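Long-range contacts in beta-glucuronidase (uncultured Clostridium sp., PDB 6U7J), which probably hydrolyses beta-glucuronides as a gut bacterial glycoside hydrolase of family 2, including estrogen glucuronides, whose cleavage reactivates the hormone: residues Q255-G260 against G281-Q286; R443-T448 against Q460-V465. One frame throughout, in Å; residues are numbered along the deposited sequence.

Interaction 1 (Q255-G260 against G281-Q286); sequences QLWQPG and GIRTIQ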
ATOM      1  N   GLN B 255      16.094  37.951  30.053  1.00 50.37           N
ATOM      2  CA  GLN B 255      15.102  37.084  29.428  1.00 47.24           C
ATOM      3  C   GLN B 255      15.695  35.693  29.256  1.00 47.10           C
ATOM      4  O   GLN B 255      16.664  35.510  28.513  1.00 46.32           O
ATOM      5  CB  GLN B 255      14.670  37.654  28.079  1.00 49.38           C
ATOM      6  CG  GLN B 255      14.197  39.096  28.126  1.00 52.19           C
ATOM      7  CD  GLN B 255      12.855  39.247  28.813  1.00 58.70           C
ATOM      8  OE1 GLN B 255      11.852  38.676  28.381  1.00 58.67           O
ATOM      9  NE2 GLN B 255      12.828  40.021  29.891  1.00 59.25           N
ATOM     10  N   LEU B 256      15.119  34.715  29.944  1.00 44.62           N
ATOM     11  CA  LEU B 256      15.707  33.390  29.990  1.00 44.79           C
ATOM     12  C   LEU B 256      15.386  32.609  28.724  1.00 45.41           C
ATOM     13  O   LEU B 256      14.378  32.850  28.049  1.00 42.01           O
ATOM     14  CB  LEU B 256      15.209  32.628  31.222  1.00 43.62           C
ATOM     15  CG  LEU B 256      15.692  33.178  32.575  1.00 46.29           C
ATOM     16  CD1 LEU B 256      15.269  32.278  33.723  1.00 39.48           C
ATOM     17  CD2 LEU B 256      17.199  33.362  32.573  1.00 40.95           C
ATOM     18  N   TRP B 257      16.276  31.686  28.385  1.00 42.42           N
ATOM     19  CA  TRP B 257      16.011  30.757  27.300  1.00 39.52           C
ATOM     20  C   TRP B 257      15.157  29.629  27.871  1.00 40.45           C
ATOM     21  O   TRP B 257      15.604  28.883  28.754  1.00 38.99           O
ATOM     22  CB  TRP B 257      17.313  30.242  26.693  1.00 35.70           C
ATOM     23  CG  TRP B 257      17.121  29.395  25.455  1.00 33.67           C
ATOM     24  CD1 TRP B 257      17.174  29.813  24.161  1.00 35.04           C
ATOM     25  CD2 TRP B 257      16.847  27.990  25.411  1.00 36.66           C
ATOM     26  NE1 TRP B 257      16.961  28.759  23.310  1.00 38.39           N
ATOM     27  CE2 TRP B 257      16.758  27.625  24.054  1.00 35.14           C
ATOM     28  CE3 TRP B 257      16.669  27.002  26.388  1.00 38.84           C
ATOM     29  CZ2 TRP B 257      16.493  26.323  23.645  1.00 37.58           C
ATOM     30  CZ3 TRP B 257      16.412  25.707  25.981  1.00 38.66           C
ATOM     31  CH2 TRP B 257      16.321  25.378  24.620  1.00 36.79           C
ATOM     32  N   GLN B 258      13.919  29.520  27.392  1.00 36.50           N
ATOM     33  CA  GLN B 258      13.024  28.530  27.965  1.00 41.24           C
ATOM     34  C   GLN B 258      12.651  27.478  26.930  1.00 43.57           C
ATOM     35  O   GLN B 258      12.496  27.806  25.745  1.00 40.96           O
ATOM     36  CB  GLN B 258      11.737  29.185  28.503  1.00 41.69           C
ATOM     37  CG  GLN B 258      11.980  30.251  29.576  1.00 37.33           C
ATOM     38  CD  GLN B 258      12.086  29.684  30.989  1.00 49.06           C
ATOM     39  OE1 GLN B 258      12.338  28.484  31.187  1.00 53.34           O
ATOM     40  NE2 GLN B 258      11.904  30.551  31.984  1.00 50.78           N
ATOM     41  N   PRO B 259      12.514  26.216  27.342  1.00 42.36           N
ATOM     42  CA  PRO B 259      11.925  25.205  26.453  1.00 43.53           C
ATOM     43  C   PRO B 259      10.602  25.707  25.900  1.00 42.10           C
ATOM     44  O   PRO B 259       9.753  26.198  26.638  1.00 41.70           O
ATOM     45  CB  PRO B 259      11.731  23.993  27.372  1.00 42.38           C
ATOM     46  CG  PRO B 259      12.705  24.209  28.502  1.00 40.59           C
ATOM     47  CD  PRO B 259      12.793  25.689  28.690  1.00 42.58           C
ATOM     48  N   GLY B 260      10.447  25.627  24.580  1.00 37.56           N
ATOM     49  CA  GLY B 260       9.245  26.117  23.936  1.00 37.68           C
ATOM     50  C   GLY B 260       9.163  27.621  23.780  1.00 43.12           C
ATOM     51  O   GLY B 260       8.253  28.105  23.091  1.00 39.30           O
ATOM     52  N   GLY B 281      22.154  31.649  24.702  1.00 37.09           N
ATOM     53  CA  GLY B 281      20.984  31.668  25.557  1.00 36.46           C
ATOM     54  C   GLY B 281      21.363  31.554  27.016  1.00 38.69           C
ATOM     55  O   GLY B 281      22.305  30.853  27.383  1.00 39.75           O
ATOM     56  N   ILE B 282      20.602  32.247  27.856  1.00 38.77           N
ATOM     57  CA  ILE B 282      20.797  32.181  29.300  1.00 41.23           C
ATOM     58  C   ILE B 282      19.778  31.212  29.874  1.00 39.16           C
ATOM     59  O   ILE B 282      18.564  31.447  29.783  1.00 41.30           O
ATOM     60  CB  ILE B 282      20.672  33.564  29.958  1.00 43.51           C
ATOM     61  CG1 ILE B 282      21.643  34.557  29.302  1.00 42.69           C
ATOM     62  CG2 ILE B 282      20.909  33.440  31.468  1.00 40.38           C
ATOM     63  CD1 ILE B 282      21.405  36.007  29.694  1.00 44.30           C
ATOM     64  N   ARG B 283      20.272  30.135  30.477  1.00 36.76           N
ATOM     65  CA  ARG B 283      19.408  29.134  31.085  1.00 37.28           C
ATOM     66  C   ARG B 283      20.259  28.222  31.944  1.00 37.96           C
ATOM     67  O   ARG B 283      21.412  27.940  31.611  1.00 40.45           O
ATOM     68  CB  ARG B 283      18.657  28.306  30.028  1.00 38.07           C
ATOM     69  CG  ARG B 283      19.552  27.626  28.992  1.00 33.56           C
ATOM     70  CD  ARG B 283      19.689  26.156  29.294  1.00 37.69           C
ATOM     71  NE  ARG B 283      20.635  25.462  28.421  1.00 35.56           N
ATOM     72  CZ  ARG B 283      21.935  25.352  28.681  1.00 40.87           C
ATOM     73  NH1 ARG B 283      22.449  25.921  29.769  1.00 34.10           N
ATOM     74  NH2 ARG B 283      22.725  24.684  27.851  1.00 32.39           N
ATOM     75  N   THR B 284      19.671  27.742  33.033  1.00 41.45           N
ATOM     76  CA  THR B 284      20.372  26.888  33.978  1.00 40.68           C
ATOM     77  C   THR B 284      19.851  25.463  33.911  1.00 39.04           C
ATOM     78  O   THR B 284      18.680  25.223  33.599  1.00 40.40           O
ATOM     79  CB  THR B 284      20.210  27.398  35.406  1.00 42.78           C
ATOM     80  OG1 THR B 284      18.841  27.223  35.809  1.00 42.29           O
ATOM     81  CG2 THR B 284      20.580  28.863  35.488  1.00 38.34           C
ATOM     82  N   ILE B 285      20.731  24.529  34.261  1.00 41.59           N
ATOM     83  CA  ILE B 285      20.426  23.111  34.323  1.00 41.09           C
ATOM     84  C   ILE B 285      20.832  22.594  35.685  1.00 41.61           C
ATOM     85  O   ILE B 285      21.973  22.800  36.104  1.00 38.25           O
ATOM     86  CB  ILE B 285      21.177  22.305  33.254  1.00 42.56           C
ATOM     87  CG1 ILE B 285      20.927  22.861  31.860  1.00 40.03           C
ATOM     88  CG2 ILE B 285      20.821  20.819  33.390  1.00 36.32           C
ATOM     89  CD1 ILE B 285      21.807  22.205  30.824  1.00 40.20           C
ATOM     90  N   GLN B 286      19.929  21.856  36.332  1.00 42.93           N
ATOM     91  CA  GLN B 286      20.220  21.203  37.599  1.00 44.90           C
ATOM     92  C   GLN B 286      19.452  19.892  37.688  1.00 43.16           C
ATOM     93  O   GLN B 286      18.303  19.805  37.247  1.00 42.34           O
ATOM     94  CB  GLN B 286      19.852  22.110  38.778  1.00 49.28           C
ATOM     95  CG  GLN B 286      20.029  21.462  40.140  1.00 51.81           C
ATOM     96  CD  GLN B 286      19.523  22.351  41.251  1.00 57.93           C
ATOM     97  OE1 GLN B 286      19.713  23.566  41.213  1.00 60.55           O
ATOM     98  NE2 GLN B 286      18.863  21.756  42.241  1.00 61.18           N
TER
HETATM   99  O   HOH W   1      18.543  33.816  26.873  1.00 38.70           O
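The indole of Trp257 is met obliquely by Arg283 CG and Gly281 CA, while the guanidinium of Arg283 carries Ile285 CD1 over the centre of one face, 3.8 Å above its plane. Trp257 and Arg283 run side by side in the same direction, but their flat ends stand nearly perpendicular, 89° apart, so the two do not stack: the methylene CG of Arg283 touches Trp257 CE3 at 3.9 Å. The first torsion, which lodges CG between the backbone N and the carbonyl carbon (chi1 55°), and a bend at chi2 put CG beside CE3, and NE goes on to the carbonyl of Pro407. Glycine suits position 281 because a side chain there would begin hard against Trp257 CD1; as it is, Gly281 CA lies 4.1 Å from Trp257 CB. The indole NE1 is bonded to the carbonyl of Asp353.

The backbones are joined by one nearly straight hydrogen bond, Trp257 N to Ile282 O, 2.7 Å at 176°. Next to it, a water accepts a hydrogen bond from Ile282 N (2.8 Å) and donates one to Gln255 O (3.0 Å). The side chains of Leu256 and Ile282 cross at about a right angle, touching at CD2 and CG2 (3.9 Å). A loop of the immunoglobulin-like beta-sandwich is thus hydrogen-bonded to, and packed by its tryptophan on, the segment running into the TIM barrel, as in family 2 glycosidases.

Interaction 2 (R443-T448 against Q460-V465); sequences RPITGT and QFFDVV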
ATOM      1  N   ARG B 443      26.965  20.459  32.044  1.00 43.62           N
ATOM      2  CA  ARG B 443      25.911  19.649  31.439  1.00 44.60           C
ATOM      3  C   ARG B 443      25.965  18.209  31.927  1.00 40.60           C
ATOM      4  O   ARG B 443      27.051  17.625  32.033  1.00 37.47           O
ATOM      5  CB  ARG B 443      25.994  19.666  29.904  1.00 40.27           C
ATOM      6  CG  ARG B 443      25.387  20.884  29.225  1.00 38.27           C
ATOM      7  CD  ARG B 443      25.629  20.795  27.702  1.00 38.83           C
ATOM      8  NE  ARG B 443      25.269  22.008  26.964  1.00 33.93           N
ATOM      9  CZ  ARG B 443      26.133  22.963  26.632  1.00 35.35           C
ATOM     10  NH1 ARG B 443      27.404  22.860  26.981  1.00 35.54           N
ATOM     11  NH2 ARG B 443      25.729  24.027  25.960  1.00 35.16           N
ATOM     12  N   PRO B 444      24.813  17.627  32.235  1.00 37.49           N
ATOM     13  CA  PRO B 444      24.744  16.199  32.568  1.00 39.21           C
ATOM     14  C   PRO B 444      25.254  15.314  31.436  1.00 37.72           C
ATOM     15  O   PRO B 444      25.241  15.686  30.263  1.00 36.16           O
ATOM     16  CB  PRO B 444      23.246  15.959  32.797  1.00 36.24           C
ATOM     17  CG  PRO B 444      22.645  17.286  32.949  1.00 40.95           C
ATOM     18  CD  PRO B 444      23.525  18.319  32.354  1.00 35.70           C
ATOM     19  N   ILE B 445      25.667  14.107  31.818  1.00 34.10           N
ATOM     20  CA  ILE B 445      26.281  13.109  30.952  1.00 36.61           C
ATOM     21  C   ILE B 445      25.417  11.856  31.004  1.00 37.53           C
ATOM     22  O   ILE B 445      24.925  11.493  32.078  1.00 38.25           O
ATOM     23  CB  ILE B 445      27.718  12.791  31.432  1.00 37.12           C
ATOM     24  CG1 ILE B 445      28.625  14.001  31.264  1.00 33.76           C
ATOM     25  CG2 ILE B 445      28.281  11.579  30.722  1.00 36.75           C
ATOM     26  CD1 ILE B 445      28.641  14.512  29.878  1.00 40.04           C
ATOM     27  N   THR B 446      25.243  11.182  29.859  1.00 37.44           N
ATOM     28  CA  THR B 446      24.524   9.907  29.835  1.00 35.33           C
ATOM     29  C   THR B 446      25.021   9.034  28.686  1.00 35.78           C
ATOM     30  O   THR B 446      25.926   9.401  27.930  1.00 30.30           O
ATOM     31  CB  THR B 446      23.006  10.108  29.730  1.00 36.97           C
ATOM     32  OG1 THR B 446      22.342   8.849  29.893  1.00 41.23           O
ATOM     33  CG2 THR B 446      22.620  10.678  28.375  1.00 36.09           C
ATOM     34  N   GLY B 447      24.429   7.847  28.604  1.00 36.06           N
ATOM     35  CA  GLY B 447      24.591   6.906  27.508  1.00 36.04           C
ATOM     36  C   GLY B 447      23.444   5.926  27.629  1.00 38.34           C
ATOM     37  O   GLY B 447      22.908   5.724  28.722  1.00 38.31           O
ATOM     38  N   THR B 448      23.038   5.339  26.506  1.00 36.49           N
ATOM     39  CA  THR B 448      21.840   4.516  26.520  1.00 33.28           C
ATOM     40  C   THR B 448      22.189   3.043  26.674  1.00 35.46           C
ATOM     41  O   THR B 448      23.189   2.555  26.144  1.00 32.08           O
ATOM     42  CB  THR B 448      20.993   4.702  25.257  1.00 35.10           C
ATOM     43  OG1 THR B 448      21.669   4.117  24.132  1.00 39.64           O
ATOM     44  CG2 THR B 448      20.730   6.174  25.010  1.00 32.26           C
ATOM     45  N   GLN B 460      26.638   3.799  36.532  1.00 40.36           N
ATOM     46  CA  GLN B 460      26.981   4.571  37.725  1.00 40.99           C
ATOM     47  C   GLN B 460      27.745   5.852  37.387  1.00 41.77           C
ATOM     48  O   GLN B 460      27.731   6.792  38.187  1.00 37.60           O
ATOM     49  CB  GLN B 460      27.798   3.721  38.699  1.00 40.94           C
ATOM     50  CG  GLN B 460      29.178   3.315  38.181  1.00 40.82           C
ATOM     51  CD  GLN B 460      29.121   2.038  37.356  1.00 45.85           C
ATOM     52  OE1 GLN B 460      28.039   1.577  36.993  1.00 45.95           O
ATOM     53  NE2 GLN B 460      30.283   1.463  37.053  1.00 42.86           N
ATOM     54  N   PHE B 461      28.390   5.923  36.217  1.00 38.99           N
ATOM     55  CA  PHE B 461      29.145   7.112  35.839  1.00 35.52           C
ATOM     56  C   PHE B 461      28.272   8.226  35.278  1.00 40.25           C
ATOM     57  O   PHE B 461      28.776   9.337  35.083  1.00 40.54           O
ATOM     58  CB  PHE B 461      30.227   6.758  34.806  1.00 38.15           C
ATOM     59  CG  PHE B 461      31.179   5.676  35.264  1.00 40.19           C
ATOM     60  CD1 PHE B 461      31.836   5.773  36.477  1.00 40.57           C
ATOM     61  CD2 PHE B 461      31.413   4.561  34.477  1.00 39.26           C
ATOM     62  CE1 PHE B 461      32.706   4.774  36.900  1.00 43.24           C
ATOM     63  CE2 PHE B 461      32.287   3.563  34.893  1.00 42.94           C
ATOM     64  CZ  PHE B 461      32.932   3.672  36.109  1.00 41.15           C
ATOM     65  N   PHE B 462      26.991   7.972  35.017  1.00 35.78           N
ATOM     66  CA  PHE B 462      26.134   8.933  34.336  1.00 37.79           C
ATOM     67  C   PHE B 462      25.326   9.738  35.342  1.00 38.24           C
ATOM     68  O   PHE B 462      25.141   9.334  36.489  1.00 38.48           O
ATOM     69  CB  PHE B 462      25.174   8.231  33.360  1.00 38.15           C
ATOM     70  CG  PHE B 462      25.861   7.408  32.309  1.00 38.89           C
ATOM     71  CD1 PHE B 462      27.130   7.748  31.851  1.00 38.72           C
ATOM     72  CD2 PHE B 462      25.230   6.301  31.764  1.00 37.96           C
ATOM     73  CE1 PHE B 462      27.762   6.989  30.872  1.00 37.87           C
ATOM     74  CE2 PHE B 462      25.851   5.542  30.784  1.00 39.96           C
ATOM     75  CZ  PHE B 462      27.120   5.882  30.340  1.00 38.69           C
ATOM     76  N   ASP B 463      24.832  10.885  34.886  1.00 39.28           N
ATOM     77  CA  ASP B 463      23.914  11.696  35.672  1.00 35.45           C
ATOM     78  C   ASP B 463      22.458  11.318  35.435  1.00 43.42           C
ATOM     79  O   ASP B 463      21.616  11.514  36.324  1.00 41.84           O
ATOM     80  CB  ASP B 463      24.138  13.173  35.353  1.00 35.97           C
ATOM     81  CG  ASP B 463      25.604  13.582  35.531  1.00 44.93           C
ATOM     82  OD1 ASP B 463      26.124  13.424  36.658  1.00 49.37           O
ATOM     83  OD2 ASP B 463      26.247  14.029  34.555  1.00 39.28           O
ATOM     84  N   VAL B 464      22.142  10.776  34.261  1.00 40.09           N
ATOM     85  CA  VAL B 464      20.816  10.254  33.951  1.00 37.82           C
ATOM     86  C   VAL B 464      20.992   8.856  33.394  1.00 37.21           C
ATOM     87  O   VAL B 464      21.946   8.595  32.651  1.00 38.76           O
ATOM     88  CB  VAL B 464      20.067  11.158  32.944  1.00 37.72           C
ATOM     89  CG1 VAL B 464      18.746  10.514  32.498  1.00 38.85           C
ATOM     90  CG2 VAL B 464      19.813  12.524  33.548  1.00 34.84           C
ATOM     91  N   VAL B 465      20.100   7.945  33.774  1.00 37.92           N
ATOM     92  CA  VAL B 465      20.095   6.595  33.209  1.00 38.98           C
ATOM     93  C   VAL B 465      19.110   6.555  32.049  1.00 39.57           C
ATOM     94  O   VAL B 465      17.943   6.960  32.191  1.00 35.74           O
ATOM     95  CB  VAL B 465      19.741   5.550  34.283  1.00 39.08           C
ATOM     96  CG1 VAL B 465      19.533   4.176  33.638  1.00 38.75           C
ATOM     97  CG2 VAL B 465      20.826   5.488  35.332  1.00 39.53           C
TER
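Ile445, Thr446 and Gly447 on a parallel strand of the TIM barrel receive Phe462 and Asp463, which lie in the chain just ahead of the neighbouring strand 465-468. The tightest part is apolar and backbone-lined. One face of the Phe462 ring covers the strand: Thr446 CA makes a CH-pi contact 4.1 Å from the centroid, and Gly447 N lies nearer the rim, 3.5 Å above the plane. Glycine suits this place because the ring can rest directly on its backbone.

Beside it the contact is polar but firmly held. Asp463 OD2 accepts Ile445 N at 2.8 Å through the anti lone pair while also forming a salt bridge with Arg437, which probably favours the charged carboxylate. The backbone answers with Asp463 N to Ile445 O at 2.9 Å. The loose, solvent-facing side belongs to Phe461, partly exposed, whose ring leads away from the strand toward helix 424-439. A threonine fits at 446 because its hydroxyl, anti to the backbone N (chi1 -172°), can reach the neighbouring segment. Thr446 OG1 donates to Val464 O at 2.8 Å, approaching from above the carbonyl plane, 47° out of it.

In the fold
Both contacts are mostly buried, yet interaction 1 lies where the sandwich passes into the barrel, joining a sandwich loop to the chain that continues as strand 285-287, whereas interaction 2 belongs to the barrel wall. Interaction 1 relies on one direct backbone hydrogen bond, a water and an indole; interaction 2 adds a carboxylate that accepts and a hydroxyl that donates. Strand 285-287 brings them together: Ile285 CG2 packs 3.8 Å from Pro444 CD, and Leu287 touches Pro444, Asp463 and Val464. Arg283 NH2 and Arg443 NH2 approach to 3.6 Å, like charges probably eased by a shared acceptor, Val409 O, weakly bonded by Arg283, and by Asp440, which forms a salt bridge with Arg443.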